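Local coordinates for protein enoyl-CoA hydratase subunit II (Geobacillus kaustophilus, PDB 2EJ5) that probably hydrates enoyl-CoA thioesters, as a trimeric crotonase-family enzyme that may serve phenylacetic acid catabolism, at residues 119-122 against 123-127; 136-140 against 141-145; 205-208 against 209-213. One frame throughout, in Å; residues are numbered along the deposited sequence.

Contact 1: residues 119-122 against 123-127; sequences RLLS and EKASF
The Phe-127 ring meets Arg-119 and Leu-121 at its CZ end, and both come to it obliquely. Leu-121 CD1 lies 3.8 Å from Phe-127 CZ. Arg-119 CD reaches the same Phe-127 CZ at 4.0 Å. Both side chains cross Phe-127 at about a right angle. The guanidinium plane is turned 49° from the ring, and the arginine touches Phe-127 through its CD methylene. Its charged end is held elsewhere: NH1 by Ala-113 O and Cys-116 O, and NE by Leu-175 O. Next along, Leu-121 CG rests 4.1 Å from Ala-125 CB.

A type I beta turn from Ser-122 to Ala-125 folds the chain back. Ala-125 N donates to Ser-122 O at 3.0 Å. The hydroxyl adds a second bond. Lys-124 N points almost straight at Ser-122 OG, 3.2 Å away with an angle of 173° at the hydrogen, which makes an ST turn. With OG roughly anti to its own nitrogen (chi1 153°), the Ser-122 hydroxyl reaches forward to Lys-124 N. Beyond the turn, Glu-123 OE2 bonds Leu-182 N and Lys-124 NZ bonds Asn-102 O.

The turn joins strand 118-122 of the six-stranded sheet to strand 126-128 of the small sheet in the crotonase fold. The chemistry is divided accordingly. Ser-122 fixes the bend with two bonds from successive backbone N-H groups, while Leu-121, Ala-125 and Phe-127 form the buried apolar inside of the corner.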
loop_
_atom_site.group_PDB
_atom_site.type_symbol
_atom_site.label_atom_id
_atom_site.label_comp_id
_atom_site.label_asym_id
_atom_site.label_seq_id
_atom_site.Cartn_x
_atom_site.Cartn_y
_atom_site.Cartn_z
ATOM N N ARG A 119 -14.790 9.204 -1.206
ATOM C CA ARG A 119 -14.740 10.264 -2.228
ATOM C C ARG A 119 -15.767 9.904 -3.315
ATOM O O ARG A 119 -15.603 8.895 -4.013
ATOM C CB ARG A 119 -13.341 10.372 -2.885
ATOM C CG ARG A 119 -12.253 11.139 -2.039
ATOM C CD ARG A 119 -10.799 10.825 -2.484
ATOM N NE ARG A 119 -10.555 9.448 -2.091
ATOM C CZ ARG A 119 -10.353 9.072 -0.832
ATOM N NH1 ARG A 119 -10.303 9.981 0.128
ATOM N NH2 ARG A 119 -10.215 7.794 -0.522
ATOM N N LEU A 120 -16.849 10.681 -3.390
ATOM C CA LEU A 120 -17.871 10.483 -4.403
ATOM C C LEU A 120 -17.564 11.539 -5.435
ATOM O O LEU A 120 -17.631 12.724 -5.132
ATOM C CB LEU A 120 -19.283 10.719 -3.820
ATOM C CG LEU A 120 -19.707 9.928 -2.587
ATOM C CD1 LEU A 120 -21.136 10.335 -2.121
ATOM C CD2 LEU A 120 -19.646 8.390 -2.876
ATOM N N LEU A 121 -17.231 11.116 -6.639
ATOM C CA LEU A 121 -16.866 12.066 -7.670
ATOM C C LEU A 121 -18.045 12.212 -8.636
ATOM O O LEU A 121 -18.564 11.226 -9.138
ATOM C CB LEU A 121 -15.638 11.591 -8.418
ATOM C CG LEU A 121 -14.238 11.984 -7.906
ATOM C CD1 LEU A 121 -13.979 11.825 -6.419
ATOM C CD2 LEU A 121 -13.232 11.179 -8.721
ATOM N N SER A 122 -18.461 13.447 -8.863
ATOM C CA SER A 122 -19.405 13.718 -9.931
ATOM C C SER A 122 -18.729 13.392 -11.248
ATOM O O SER A 122 -17.492 13.391 -11.331
ATOM C CB SER A 122 -19.815 15.179 -9.890
ATOM O OG SER A 122 -20.191 15.562 -11.185
ATOM N N GLU A 123 -19.502 13.133 -12.310
ATOM C CA GLU A 123 -18.844 12.772 -13.567
ATOM C C GLU A 123 -17.969 13.895 -14.140
ATOM O O GLU A 123 -17.118 13.640 -14.985
ATOM C CB GLU A 123 -19.825 12.233 -14.622
ATOM C CG GLU A 123 -20.797 13.220 -15.183
ATOM C CD GLU A 123 -21.806 12.559 -16.175
ATOM O OE1 GLU A 123 -21.356 11.853 -17.131
ATOM O OE2 GLU A 123 -23.035 12.761 -15.996
ATOM N N LYS A 124 -18.164 15.125 -13.660
ATOM C CA LYS A 124 -17.400 16.270 -14.147
ATOM C C LYS A 124 -16.257 16.695 -13.194
ATOM O O LYS A 124 -15.571 17.671 -13.460
ATOM C CB LYS A 124 -18.328 17.453 -14.424
ATOM C CG LYS A 124 -18.821 18.192 -13.195
ATOM C CD LYS A 124 -19.512 19.522 -13.585
ATOM C CE LYS A 124 -20.262 20.144 -12.410
ATOM N NZ LYS A 124 -19.323 20.805 -11.423
ATOM N N ALA A 125 -16.076 15.973 -12.089
ATOM C CA ALA A 125 -14.988 16.270 -11.140
ATOM C C ALA A 125 -13.643 15.866 -11.757
ATOM O O ALA A 125 -13.613 15.141 -12.736
ATOM C CB ALA A 125 -15.220 15.523 -9.834
ATOM N N SER A 126 -12.532 16.307 -11.152
ATOM C CA SER A 126 -11.184 15.969 -11.608
ATOM C C SER A 126 -10.227 16.289 -10.475
ATOM O O SER A 126 -10.540 17.091 -9.603
ATOM C CB SER A 126 -10.801 16.782 -12.832
ATOM O OG SER A 126 -10.908 18.147 -12.504
ATOM N N PHE A 127 -9.086 15.613 -10.459
ATOM C CA PHE A 127 -8.097 15.856 -9.439
ATOM C C PHE A 127 -6.896 16.432 -10.154
ATOM O O PHE A 127 -6.427 15.871 -11.145
ATOM C CB PHE A 127 -7.726 14.556 -8.685
ATOM C CG PHE A 127 -8.736 14.104 -7.666
ATOM C CD1 PHE A 127 -9.249 14.987 -6.710
ATOM C CD2 PHE A 127 -9.121 12.757 -7.614
ATOM C CE1 PHE A 127 -10.148 14.538 -5.742
ATOM C CE2 PHE A 127 -10.014 12.288 -6.676
ATOM C CZ PHE A 127 -10.522 13.164 -5.704
#

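Contact 2: residues 136-140 against 141-145; sequences LVPDA and GHLYY
Pro-138 CB points at the His-142 ring and approaches it obliquely. It is 3.5 Å from His-142 ND1 and equally near CG, so the proline meets the ring at its root. The imidazole stands here because CG is roughly anti to the His-142 nitrogen (chi1 -156°). His-142 ND1 is buried by this contact and has no polar partner in the model, whereas NE2 is bonded elsewhere. Phe-131 packs against the same ring edge-to-face. Leu-143 also meets the proline: its CG lies 4.0 Å from Pro-138 CB, with the two side chains crossing obliquely.

Pro-138 and His-142 are brought together by a type I' beta turn from Asp-139 to His-142. Its closing bond, His-142 N to Asp-139 O, is weak at 3.4 Å. Asp-139 O is also held by Ser-111 OG. Ala-140 and Gly-141 both have positive phi. Gly-141, at phi 95°, has a backbone shape suited to glycine, with the carbonyl of Ala-140 close by.

This turn leads into helix 142-150, with Gly-141 at the N-cap. In the crotonase fold the turn packs beside helix 108-115, a helix whose start probably contributes to the oxyanion hole, as in relatives. Gly-141 O accepts two helix N-H groups, Tyr-144 N at 2.9 Å and Tyr-145 N at 3.1 Å. A water ties the proline to the first turn of the helix, donating to Pro-138 O at 2.8 Å and accepting from Leu-143 N at 3.1 Å. The third subunit closes over the outside: its Glu-226 takes the Gly-141 N-H through OE2, and its Gln-230 NE2 bonds Asp-139 OD2 and Val-137 O.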
loop_
_atom_site.group_PDB
_atom_site.type_symbol
_atom_site.label_atom_id
_atom_site.label_comp_id
_atom_site.label_asym_id
_atom_site.label_seq_id
_atom_site.Cartn_x
_atom_site.Cartn_y
_atom_site.Cartn_z
ATOM N N LEU A 136 6.197 24.074 -6.321
ATOM C CA LEU A 136 5.942 23.711 -4.939
ATOM C C LEU A 136 5.712 22.195 -4.759
ATOM O O LEU A 136 5.604 21.444 -5.747
ATOM C CB LEU A 136 4.742 24.521 -4.396
ATOM C CG LEU A 136 4.906 26.042 -4.187
ATOM C CD1 LEU A 136 3.663 26.631 -3.567
ATOM C CD2 LEU A 136 6.165 26.415 -3.339
ATOM N N VAL A 137 5.626 21.744 -3.502
ATOM C CA VAL A 137 5.448 20.331 -3.197
ATOM C C VAL A 137 3.976 20.113 -2.800
ATOM O O VAL A 137 3.330 21.039 -2.302
ATOM C CB VAL A 137 6.388 19.858 -2.032
ATOM C CG1 VAL A 137 7.875 20.164 -2.343
ATOM C CG2 VAL A 137 6.020 20.519 -0.742
ATOM N N PRO A 138 3.427 18.902 -3.053
ATOM C CA PRO A 138 2.093 18.653 -2.524
ATOM C C PRO A 138 2.097 18.742 -1.007
ATOM O O PRO A 138 2.990 18.197 -0.378
ATOM C CB PRO A 138 1.772 17.233 -3.014
ATOM C CG PRO A 138 2.617 17.092 -4.340
ATOM C CD PRO A 138 3.923 17.773 -3.871
ATOM N N ASP A 139 1.112 19.439 -0.450
ATOM C CA ASP A 139 1.072 19.714 0.981
ATOM C C ASP A 139 -0.312 19.534 1.658
ATOM O O ASP A 139 -1.223 18.975 1.061
ATOM C CB ASP A 139 1.658 21.095 1.250
ATOM C CG ASP A 139 0.804 22.227 0.660
ATOM O OD1 ASP A 139 -0.359 21.960 0.224
ATOM O OD2 ASP A 139 1.308 23.385 0.621
ATOM N N ALA A 140 -0.466 20.034 2.888
ATOM C CA ALA A 140 -1.647 19.728 3.729
ATOM C C ALA A 140 -1.856 18.203 3.818
ATOM O O ALA A 140 -3.006 17.706 3.760
ATOM C CB ALA A 140 -2.917 20.404 3.141
ATOM N N GLY A 141 -0.760 17.452 3.918
ATOM C CA GLY A 141 -0.876 16.015 4.187
ATOM C C GLY A 141 -0.861 15.126 2.958
ATOM O O GLY A 141 -0.876 13.907 3.103
ATOM N N HIS A 142 -0.768 15.732 1.768
ATOM C CA HIS A 142 -0.961 15.076 0.494
ATOM C C HIS A 142 -0.128 13.794 0.375
ATOM O O HIS A 142 -0.656 12.756 0.085
ATOM C CB HIS A 142 -0.547 16.017 -0.638
ATOM C CG HIS A 142 -1.197 15.724 -1.950
ATOM N ND1 HIS A 142 -0.702 14.799 -2.847
ATOM C CD2 HIS A 142 -2.262 16.298 -2.555
ATOM C CE1 HIS A 142 -1.458 14.781 -3.929
ATOM N NE2 HIS A 142 -2.397 15.699 -3.786
ATOM N N LEU A 143 1.183 13.909 0.605
ATOM C CA LEU A 143 2.095 12.798 0.446
ATOM C C LEU A 143 2.110 11.810 1.613
ATOM O O LEU A 143 2.814 10.807 1.565
ATOM C CB LEU A 143 3.506 13.311 0.109
ATOM C CG LEU A 143 3.580 14.112 -1.203
ATOM C CD1 LEU A 143 5.011 14.677 -1.319
ATOM C CD2 LEU A 143 3.219 13.305 -2.408
ATOM N N TYR A 144 1.328 12.090 2.646
ATOM C CA TYR A 144 1.108 11.105 3.691
ATOM C C TYR A 144 -0.046 10.223 3.234
ATOM O O TYR A 144 0.017 8.990 3.327
ATOM C CB TYR A 144 0.759 11.783 5.036
ATOM C CG TYR A 144 0.700 10.781 6.180
ATOM C CD1 TYR A 144 1.865 10.402 6.887
ATOM C CD2 TYR A 144 -0.525 10.183 6.541
ATOM C CE1 TYR A 144 1.803 9.473 7.945
ATOM C CE2 TYR A 144 -0.594 9.245 7.583
ATOM C CZ TYR A 144 0.561 8.896 8.278
ATOM O OH TYR A 144 0.465 7.946 9.307
ATOM N N TYR A 145 -1.118 10.852 2.724
ATOM C CA TYR A 145 -2.282 10.079 2.287
ATOM C C TYR A 145 -2.105 9.316 0.997
ATOM O O TYR A 145 -2.580 8.177 0.856
ATOM C CB TYR A 145 -3.490 11.005 2.139
ATOM C CG TYR A 145 -3.891 11.557 3.498
ATOM C CD1 TYR A 145 -4.389 10.717 4.471
ATOM C CD2 TYR A 145 -3.723 12.902 3.809
ATOM C CE1 TYR A 145 -4.734 11.213 5.749
ATOM C CE2 TYR A 145 -4.048 13.405 5.086
ATOM C CZ TYR A 145 -4.568 12.557 6.032
ATOM O OH TYR A 145 -4.917 13.030 7.304
HETATM O O HOH W 1 2.682 16.369 1.659
#

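Contact 3: residues 205-208 against 209-213; sequences GLIK and RLLRE
Leu-206 lays its CD2 methyl over one face of the Arg-209 guanidinium, offset toward the rim. Leu-206 CD2 is 3.6 Å from Arg-209 NH1 and 3.7 Å from Arg-209 CZ. The two side chains run side by side and point the same way. The arginine gets there by placing CG anti to its own nitrogen (chi1 -169°) and bending at chi3, which turns the flat group back along the helix. From the next residue, Ile-207 CD1 touches Leu-211 CD1 at 3.7 Å, again with the side chains alongside each other. Ile-207 is modelled in two conformers, which makes this methyl contact doubtful. Arg-212 folds its CB, CG and CD past Lys-208 O, with CB 3.7 Å from that oxygen.

The backbone beneath is regular alpha helix. Four i to i+4 bonds link the segments. Leu-210 N to Leu-206 O, at 2.8 Å, and Leu-211 N to Ile-207 O, also 2.8 Å, are the shortest. Leucine side chains lean over their acceptors: Leu-210 CG comes within 3.4 Å of Leu-206 O.

The outer shell sets the charged ends. Glu-94 takes Arg-209 NE with one carboxylate oxygen and Arg-212 NH1 with the other, while Lys-208 NZ forms a salt bridge to Asp-117 and bonds Lys-95 O. Leu-206 and Leu-210 also touch helix 219-235. Ile-207 packs on Val-160 and Leu-211 on Pro-147, both of the second subunit.

The basic ends thus tie helix 201-216 to acidic residues of its own chain, where the two arginines probably help to balance the charge of Glu-94. Its apolar side chains serve both helix 219-235 and the neighbouring subunit.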
loop_
_atom_site.group_PDB
_atom_site.type_symbol
_atom_site.label_atom_id
_atom_site.label_comp_id
_atom_site.label_asym_id
_atom_site.label_seq_id
_atom_site.Cartn_x
_atom_site.Cartn_y
_atom_site.Cartn_z
ATOM N N GLY A 205 -16.266 5.168 14.346
ATOM C CA GLY A 205 -15.180 5.994 14.930
ATOM C C GLY A 205 -14.004 5.163 15.422
ATOM O O GLY A 205 -12.824 5.541 15.221
ATOM N N LEU A 206 -14.302 4.032 16.049
ATOM C CA LEU A 206 -13.285 3.104 16.540
ATOM C C LEU A 206 -12.497 2.432 15.399
ATOM O O LEU A 206 -11.290 2.167 15.507
ATOM C CB LEU A 206 -13.963 2.048 17.429
ATOM C CG LEU A 206 -14.419 2.556 18.836
ATOM C CD1 LEU A 206 -15.242 1.546 19.559
ATOM C CD2 LEU A 206 -13.284 3.049 19.719
ATOM N N ILE A 207 -13.171 2.144 14.292
ATOM C CA ILE A 207 -12.408 1.623 13.155
ATOM C C ILE A 207 -11.473 2.696 12.561
ATOM O O ILE A 207 -10.311 2.376 12.184
ATOM C CB ILE A 207 -13.278 0.909 12.082
ATOM C CG1 ILE A 207 -13.872 1.895 11.107
ATOM C CG2 ILE A 207 -14.262 -0.076 12.686
ATOM C CD1 ILE A 207 -12.986 2.001 9.876
ATOM N N LYS A 208 -11.913 3.947 12.505
ATOM C CA LYS A 208 -11.007 5.016 12.103
ATOM C C LYS A 208 -9.833 5.152 13.085
ATOM O O LYS A 208 -8.693 5.437 12.678
ATOM C CB LYS A 208 -11.782 6.325 12.003
ATOM C CG LYS A 208 -12.607 6.431 10.753
ATOM C CD LYS A 208 -13.437 7.700 10.716
ATOM C CE LYS A 208 -12.535 8.968 10.458
ATOM N NZ LYS A 208 -13.225 10.074 9.678
ATOM N N ARG A 209 -10.117 4.969 14.367
ATOM C CA ARG A 209 -9.068 5.022 15.395
ATOM C C ARG A 209 -8.064 3.903 15.127
ATOM O O ARG A 209 -6.831 4.134 15.127
ATOM C CB ARG A 209 -9.668 4.887 16.808
ATOM C CG ARG A 209 -8.687 5.199 17.944
ATOM C CD ARG A 209 -9.355 5.077 19.350
ATOM N NE ARG A 209 -10.492 5.996 19.516
ATOM C CZ ARG A 209 -11.288 5.998 20.588
ATOM N NH1 ARG A 209 -11.070 5.144 21.575
ATOM N NH2 ARG A 209 -12.323 6.835 20.683
ATOM N N LEU A 210 -8.580 2.704 14.854
ATOM C CA LEU A 210 -7.735 1.566 14.592
ATOM C C LEU A 210 -6.962 1.681 13.288
ATOM O O LEU A 210 -5.869 1.151 13.186
ATOM C CB LEU A 210 -8.544 0.256 14.627
ATOM C CG LEU A 210 -8.987 -0.248 16.005
ATOM C CD1 LEU A 210 -9.808 -1.528 15.818
ATOM C CD2 LEU A 210 -7.771 -0.513 16.897
ATOM N N LEU A 211 -7.542 2.308 12.265
ATOM C CA LEU A 211 -6.801 2.540 11.011
ATOM C C LEU A 211 -5.612 3.474 11.227
ATOM O O LEU A 211 -4.579 3.295 10.616
ATOM C CB LEU A 211 -7.709 3.067 9.885
ATOM C CG LEU A 211 -8.638 1.967 9.289
ATOM C CD1 LEU A 211 -9.662 2.593 8.412
ATOM C CD2 LEU A 211 -7.844 0.842 8.497
ATOM N N ARG A 212 -5.776 4.456 12.104
ATOM C CA ARG A 212 -4.687 5.316 12.573
ATOM C C ARG A 212 -3.652 4.490 13.317
ATOM O O ARG A 212 -2.448 4.582 12.993
ATOM C CB ARG A 212 -5.215 6.455 13.469
ATOM C CG ARG A 212 -5.758 7.646 12.670
ATOM C CD ARG A 212 -6.733 8.577 13.440
ATOM N NE ARG A 212 -6.483 8.764 14.873
ATOM C CZ ARG A 212 -7.436 8.830 15.810
ATOM N NH1 ARG A 212 -8.737 8.707 15.503
ATOM N NH2 ARG A 212 -7.075 9.007 17.081
ATOM N N GLU A 213 -4.091 3.649 14.257
ATOM C CA GLU A 213 -3.152 2.773 14.994
ATOM C C GLU A 213 -2.368 1.865 14.029
ATOM O O GLU A 213 -1.141 1.702 14.156
ATOM C CB GLU A 213 -3.859 1.895 16.031
ATOM C CG GLU A 213 -4.443 2.656 17.234
ATOM C CD GLU A 213 -3.398 3.262 18.191
ATOM O OE1 GLU A 213 -2.187 2.973 18.096
ATOM O OE2 GLU A 213 -3.831 4.022 19.065
#

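Overall arrangement
The three contacts follow one another along the chain without touching. Contact 1 turns the chain between the two sheets. Contact 2 comes after strand 126-128 and starts the next helix; the centres of contacts 1 and 2 are about 20 Å apart, their nearest atoms about 7 Å. Contact 3 lies across the chain's centre from contact 1, about 26 Å between centres; its centre is about 21 Å from that of contact 2. Contacts 2 and 3 do meet, but between subunits: Leu-206 and Leu-210 of one chain pack on Val-137 and Leu-143 of the second subunit. The trimer therefore joins helix 201-216 to the region of contact 2, which of the three is probably nearest the CoA-thioester site expected for this family.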